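PDB 2WTM: EST1E from Clostridium proteoclasticum, which probably hydrolyses feruloyl and other carboxylic esters as a promiscuous serine esterase of the alpha/beta-hydrolase fold. Local coordinates for residues Ala127-Ser132 against Pro191-His196. Sequence-based numbering, arbitrary orientation.
Sequences ALIPLS and PVLIVH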
loop_
_atom_site.group_PDB
_atom_site.type_symbol
_atom_site.label_atom_id
_atom_site.label_comp_id
_atom_site.label_asym_id
_atom_site.label_seq_id
_atom_site.Cartn_x
_atom_site.Cartn_y
_atom_site.Cartn_z
ATOM N N ALA A 127 17.709 -7.122 -12.355
ATOM C CA ALA A 127 16.826 -7.912 -13.182
ATOM C C ALA A 127 15.743 -8.573 -12.314
ATOM O O ALA A 127 15.915 -8.605 -11.084
ATOM C CB ALA A 127 17.607 -8.988 -13.978
ATOM N N LEU A 128 14.732 -9.137 -12.956
ATOM C CA LEU A 128 13.476 -9.515 -12.286
ATOM C C LEU A 128 13.005 -10.812 -12.873
ATOM O O LEU A 128 12.956 -10.987 -14.102
ATOM C CB LEU A 128 12.442 -8.412 -12.556
ATOM C CG LEU A 128 11.050 -8.751 -12.111
ATOM C CD1 LEU A 128 10.907 -8.859 -10.635
ATOM C CD2 LEU A 128 10.167 -7.671 -12.635
ATOM N N ILE A 129 12.615 -11.727 -12.002
ATOM C CA ILE A 129 12.091 -13.045 -12.385
ATOM C C ILE A 129 10.733 -13.385 -11.772
ATOM O O ILE A 129 10.675 -13.998 -10.718
ATOM C CB ILE A 129 13.107 -14.150 -12.028
ATOM C CG1 ILE A 129 14.472 -13.761 -12.590
ATOM C CG2 ILE A 129 12.628 -15.454 -12.652
ATOM C CD1 ILE A 129 15.560 -14.709 -12.186
ATOM N N PRO A 130 9.640 -13.010 -12.449
ATOM C CA PRO A 130 8.334 -13.436 -11.955
ATOM C C PRO A 130 8.017 -14.842 -12.440
ATOM O O PRO A 130 7.841 -15.051 -13.630
ATOM C CB PRO A 130 7.399 -12.360 -12.529
ATOM C CG PRO A 130 8.289 -11.292 -13.009
ATOM C CD PRO A 130 9.492 -12.041 -13.518
ATOM N N LEU A 131 7.823 -15.750 -11.505
ATOM C CA LEU A 131 7.522 -17.158 -11.776
ATOM C C LEU A 131 5.990 -17.368 -11.667
ATOM O O LEU A 131 5.455 -17.127 -10.592
ATOM C CB LEU A 131 8.287 -18.035 -10.806
ATOM C CG LEU A 131 9.784 -17.927 -10.838
ATOM C CD1 LEU A 131 10.460 -18.589 -9.636
ATOM C CD2 LEU A 131 10.395 -18.376 -12.150
ATOM N N SER A 132 5.302 -17.645 -12.819
ATOM C CA SER A 132 3.844 -17.779 -12.858
ATOM C C SER A 132 3.168 -16.691 -12.034
ATOM O O SER A 132 2.361 -16.973 -11.128
ATOM C CB SER A 132 3.475 -19.190 -12.349
ATOM O OG SER A 132 4.178 -20.181 -13.180
ATOM N N PRO A 191 16.045 -6.041 -17.464
ATOM C CA PRO A 191 15.685 -7.346 -17.898
ATOM C C PRO A 191 14.737 -8.107 -16.970
ATOM O O PRO A 191 14.942 -8.112 -15.752
ATOM C CB PRO A 191 17.021 -8.101 -17.975
ATOM C CG PRO A 191 17.996 -6.981 -18.209
ATOM C CD PRO A 191 17.491 -5.916 -17.275
ATOM N N VAL A 192 13.765 -8.742 -17.607
ATOM C CA VAL A 192 12.769 -9.582 -16.982
ATOM C C VAL A 192 12.690 -10.976 -17.612
ATOM O O VAL A 192 12.726 -11.098 -18.847
ATOM C CB VAL A 192 11.365 -8.888 -17.054
ATOM C CG1 VAL A 192 10.336 -9.697 -16.396
ATOM C CG2 VAL A 192 11.455 -7.522 -16.499
ATOM N N LEU A 193 12.591 -12.013 -16.747
ATOM C CA LEU A 193 12.265 -13.364 -17.196
ATOM C C LEU A 193 10.990 -13.822 -16.555
ATOM O O LEU A 193 10.935 -13.991 -15.320
ATOM C CB LEU A 193 13.346 -14.374 -16.849
ATOM C CG LEU A 193 13.058 -15.844 -17.102
ATOM C CD1 LEU A 193 13.132 -16.157 -18.596
ATOM C CD2 LEU A 193 14.081 -16.760 -16.392
ATOM N N ILE A 194 9.944 -13.966 -17.370
ATOM C CA ILE A 194 8.706 -14.599 -16.863
ATOM C C ILE A 194 8.707 -16.038 -17.258
ATOM O O ILE A 194 8.984 -16.357 -18.435
ATOM C CB ILE A 194 7.407 -13.911 -17.343
ATOM C CG1 ILE A 194 7.359 -12.508 -16.781
ATOM C CG2 ILE A 194 6.222 -14.711 -16.879
ATOM C CD1 ILE A 194 6.159 -11.737 -17.334
ATOM N N VAL A 195 8.439 -16.903 -16.293
ATOM C CA VAL A 195 8.241 -18.359 -16.550
ATOM C C VAL A 195 6.811 -18.712 -16.219
ATOM O O VAL A 195 6.244 -18.156 -15.248
ATOM C CB VAL A 195 9.216 -19.184 -15.664
ATOM C CG1 VAL A 195 9.091 -20.669 -16.054
ATOM C CG2 VAL A 195 10.596 -18.679 -15.830
ATOM N N HIS A 196 6.141 -19.573 -17.015
ATOM C CA HIS A 196 4.788 -19.942 -16.735
ATOM C C HIS A 196 4.438 -21.221 -17.467
ATOM O O HIS A 196 4.811 -21.363 -18.636
ATOM C CB HIS A 196 3.857 -18.798 -17.227
ATOM C CG HIS A 196 2.563 -18.658 -16.496
ATOM N ND1 HIS A 196 2.146 -17.459 -15.942
ATOM C CD2 HIS A 196 1.588 -19.541 -16.238
ATOM C CE1 HIS A 196 0.978 -17.625 -15.374
ATOM N NE2 HIS A 196 0.613 -18.888 -15.519
#
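P130 lies across from V192 and I194 on one face of two neighbouring parallel strands, 125-131 and 192-197, in the central sheet of the alpha/beta-hydrolase fold. Its ring meets both side chains at about a right angle, CD resting 3.8 Å from V192 CG1 and 3.9 Å from I194 CG1. On the same face L128 and V192 run side by side, touching through CD2 and CG2. The other face carries A127, I129 and L131 beside P191, L193 and V195, and helix 234-249 packs on several of these. L131 starts out turned from the partner strand, but its end returns, bringing CD2 to 3.7 Å from V195 CG2.

L128 N bonds P191 O, L193 N bonds L128 O, and V195 N reaches P130 O over a longer 3.3 Å. L193 O finds no hydrogen on P130 N; it lies against P130 CD at 3.0 Å and takes a CA-H...O contact from I129 CA. S132 N closes the ladder on V195 O at 2.7 Å.

Just past the end of 125-131, S132 CA lies over one face of the H196 imidazole in a CH-pi contact, shifted toward the rim, 3.5 Å from ND1. S208 OG bonds ND1, V203 O bonds NE2, and Y230 OH bonds S132 OG. These buried polar atoms thus all have partners, which probably fixes the H196 ring beside the likely Ser-His-Asp triad, whose D200 S132 touches.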